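Local coordinates for dihydroorotase (Saccharomyces cerevisiae S288C, PDB 6L0G), which catalyses the reversible cyclisation of N-carbamoyl-L-aspartate to (S)-dihydroorotate, the third step of de novo pyrimidine biosynthesis, using two zinc ions per subunit, at residues 138-143 and 157-162. Numbering follows the deposited sequence.
Sequences GEKPSV and EEAFLP
Gly-138 CA sits over one face of the Phe-160 ring, 3.4 Å from the ring centroid and 15° off the normal, a CH-pi contact; Glu-139 N and Lys-140 N approach the ring obliquely. In this TIM-barrel amidohydrolase, the loop after strand 133-136 packs here on the 3-10 turn before helix 161-170. With CG anti to the backbone N (chi1 -173°), the phenyl reaches Gly-138, where a CB would clash with CD2. Trimmed to an alanine, Phe-160 would lose the ring face that Gly-138 CA rests on, and the resulting gap is likely to let the 138-140 backbone shift. Lys-140 lies alongside the turn, its CE 3.3 Å from Ala-159 O, and its bent chain carries NZ to a hydrogen bond with Asn-115. The CB of Glu-139 points away from 157-162, and OE1 is hydrogen-bonded to NE2 of His-137, a probable zinc ligand; a water bridges Glu-139 OE2 and Glu-157 N, accepting from the latter. Glu-157 OE1 is hydrogen-bonded to Thr-182 OG1 and OE2 to Ser-183 OG. Glu-157 CA points a C-H at Gly-138 O, and a second water donates to Gly-138 O and, at 2.6 Å, to Glu-157 OE1.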
ATOM      1  N   GLY A 138     -11.990  -3.137  14.400  1.00 22.36           N
ATOM      2  CA  GLY A 138     -11.182  -4.222  14.920  1.00 23.20           C
ATOM      3  C   GLY A 138      -9.800  -4.385  14.310  1.00 22.98           C
ATOM      4  O   GLY A 138      -9.569  -5.326  13.538  1.00 22.20           O
ATOM      5  N   GLU A 139      -8.876  -3.493  14.664  1.00 16.57           N
ATOM      6  CA  GLU A 139      -7.463  -3.615  14.317  1.00 21.26           C
ATOM      7  C   GLU A 139      -6.598  -3.312  15.540  1.00 25.93           C
ATOM      8  O   GLU A 139      -6.826  -2.313  16.232  1.00 24.58           O
ATOM      9  CB  GLU A 139      -7.069  -2.644  13.191  1.00 17.78           C
ATOM     10  CG  GLU A 139      -7.707  -2.885  11.850  1.00 17.40           C
ATOM     11  CD  GLU A 139      -7.033  -2.048  10.777  1.00 16.33           C
ATOM     12  OE1 GLU A 139      -7.400  -0.870  10.619  1.00 18.56           O
ATOM     13  OE2 GLU A 139      -6.115  -2.558  10.117  1.00 14.81           O
ATOM     14  N   LYS A 140      -5.581  -4.143  15.777  1.00 21.77           N
ATOM     15  CA  LYS A 140      -4.604  -3.812  16.802  1.00 24.00           C
ATOM     16  C   LYS A 140      -3.603  -2.793  16.260  1.00 22.60           C
ATOM     17  O   LYS A 140      -3.206  -2.876  15.095  1.00 22.21           O
ATOM     18  CB  LYS A 140      -3.859  -5.056  17.255  1.00 25.49           C
ATOM     19  CG  LYS A 140      -4.733  -6.129  17.858  1.00 30.47           C
ATOM     20  CD  LYS A 140      -4.964  -5.869  19.329  1.00 36.65           C
ATOM     21  CE  LYS A 140      -5.176  -7.166  20.088  1.00 36.85           C
ATOM     22  NZ  LYS A 140      -3.897  -7.673  20.648  1.00 39.56           N
ATOM     23  N   PRO A 141      -3.178  -1.838  17.078  1.00 24.58           N
ATOM     24  CA  PRO A 141      -2.115  -0.913  16.655  1.00 27.36           C
ATOM     25  C   PRO A 141      -0.839  -1.666  16.297  1.00 28.04           C
ATOM     26  O   PRO A 141      -0.579  -2.764  16.789  1.00 26.54           O
ATOM     27  CB  PRO A 141      -1.925  -0.012  17.885  1.00 29.35           C
ATOM     28  CG  PRO A 141      -3.238  -0.092  18.618  1.00 31.18           C
ATOM     29  CD  PRO A 141      -3.727  -1.493  18.404  1.00 28.16           C
ATOM     30  N   SER A 142      -0.081  -1.104  15.365  1.00 25.65           N
ATOM     31  CA  SER A 142       1.095  -1.789  14.844  1.00 30.37           C
ATOM     32  C   SER A 142       2.209  -1.869  15.891  1.00 32.71           C
ATOM     33  O   SER A 142       2.362  -1.001  16.755  1.00 31.15           O
ATOM     34  CB  SER A 142       1.594  -1.088  13.580  1.00 31.27           C
ATOM     35  OG  SER A 142       0.669  -1.271  12.515  1.00 28.89           O
ATOM     36  N   VAL A 143       2.989  -2.938  15.804  1.00 34.05           N
ATOM     37  CA  VAL A 143       4.099  -3.205  16.723  1.00 41.83           C
ATOM     38  C   VAL A 143       5.222  -3.823  15.912  1.00 44.06           C
ATOM     39  O   VAL A 143       5.008  -4.855  15.264  1.00 41.94           O
ATOM     40  CB  VAL A 143       3.699  -4.169  17.867  1.00 39.47           C
ATOM     41  CG1 VAL A 143       4.721  -4.138  18.994  1.00 46.95           C
ATOM     42  CG2 VAL A 143       2.298  -3.866  18.423  1.00 34.34           C
ATOM     43  N   GLU A 157      -6.038  -6.772  11.598  1.00 18.22           N
ATOM     44  CA  GLU A 157      -7.413  -7.251  11.780  1.00 19.22           C
ATOM     45  C   GLU A 157      -7.438  -8.662  12.374  1.00 27.60           C
ATOM     46  O   GLU A 157      -8.160  -8.926  13.345  1.00 23.56           O
ATOM     47  CB  GLU A 157      -8.166  -7.226  10.441  1.00 19.47           C
ATOM     48  CG  GLU A 157      -9.541  -7.873  10.509  1.00 19.58           C
ATOM     49  CD  GLU A 157     -10.438  -7.555   9.321  1.00 22.65           C
ATOM     50  OE1 GLU A 157     -10.745  -6.351   9.069  1.00 20.34           O
ATOM     51  OE2 GLU A 157     -10.880  -8.525   8.663  1.00 21.02           O
ATOM     52  N   GLU A 158      -6.651  -9.586  11.807  1.00 25.62           N
ATOM     53  CA  GLU A 158      -6.598 -10.934  12.365  1.00 25.66           C
ATOM     54  C   GLU A 158      -6.110 -10.910  13.812  1.00 26.65           C
ATOM     55  O   GLU A 158      -6.692 -11.567  14.684  1.00 27.00           O
ATOM     56  CB  GLU A 158      -5.697 -11.824  11.514  1.00 29.25           C
ATOM     57  CG  GLU A 158      -5.323 -13.112  12.228  1.00 32.95           C
ATOM     58  CD  GLU A 158      -5.027 -14.252  11.287  1.00 45.23           C
ATOM     59  OE1 GLU A 158      -4.989 -14.023  10.056  1.00 43.47           O
ATOM     60  OE2 GLU A 158      -4.846 -15.385  11.789  1.00 55.06           O
ATOM     61  N   ALA A 159      -5.078 -10.110  14.092  1.00 20.80           N
ATOM     62  CA  ALA A 159      -4.563  -9.953  15.453  1.00 24.87           C
ATOM     63  C   ALA A 159      -5.594  -9.379  16.424  1.00 29.58           C
ATOM     64  O   ALA A 159      -5.369  -9.424  17.637  1.00 26.40           O
ATOM     65  CB  ALA A 159      -3.338  -9.053  15.451  1.00 18.79           C
ATOM     66  N   PHE A 160      -6.658  -8.741  15.923  1.00 29.96           N
ATOM     67  CA  PHE A 160      -7.731  -8.245  16.782  1.00 27.74           C
ATOM     68  C   PHE A 160      -8.758  -9.322  17.118  1.00 28.14           C
ATOM     69  O   PHE A 160      -9.529  -9.146  18.071  1.00 22.45           O
ATOM     70  CB  PHE A 160      -8.457  -7.065  16.121  1.00 27.57           C
ATOM     71  CG  PHE A 160      -9.471  -6.377  17.023  1.00 24.12           C
ATOM     72  CD1 PHE A 160      -9.077  -5.353  17.868  1.00 25.84           C
ATOM     73  CD2 PHE A 160     -10.814  -6.750  17.007  1.00 20.49           C
ATOM     74  CE1 PHE A 160     -10.006  -4.712  18.693  1.00 24.86           C
ATOM     75  CE2 PHE A 160     -11.731  -6.132  17.829  1.00 21.23           C
ATOM     76  CZ  PHE A 160     -11.329  -5.104  18.666  1.00 23.89           C
ATOM     77  N   LEU A 161      -8.808 -10.409  16.345  1.00 26.03           N
ATOM     78  CA  LEU A 161      -9.916 -11.352  16.501  1.00 30.04           C
ATOM     79  C   LEU A 161     -10.024 -11.942  17.905  1.00 27.33           C
ATOM     80  O   LEU A 161     -11.157 -12.063  18.397  1.00 34.67           O
ATOM     81  CB  LEU A 161      -9.807 -12.455  15.443  1.00 25.18           C
ATOM     82  CG  LEU A 161     -10.017 -11.946  14.013  1.00 29.45           C
ATOM     83  CD1 LEU A 161      -9.964 -13.097  12.997  1.00 28.48           C
ATOM     84  CD2 LEU A 161     -11.331 -11.196  13.911  1.00 26.64           C
ATOM     85  N   PRO A 162      -8.936 -12.268  18.619  1.00 32.01           N
ATOM     86  CA  PRO A 162      -9.116 -12.740  20.004  1.00 30.07           C
ATOM     87  C   PRO A 162      -9.749 -11.705  20.920  1.00 34.89           C
ATOM     88  O   PRO A 162     -10.535 -12.074  21.800  1.00 30.80           O
ATOM     89  CB  PRO A 162      -7.683 -13.061  20.460  1.00 28.56           C
ATOM     90  CG  PRO A 162      -6.899 -13.260  19.225  1.00 33.29           C
ATOM     91  CD  PRO A 162      -7.531 -12.397  18.170  1.00 32.03           C
TER
HETATM   92  O   HOH W   1     -10.753  -4.784  11.093  1.00 20.46           O
HETATM   93  O   HOH W   2      -5.792  -4.994   9.232  1.00 15.93           O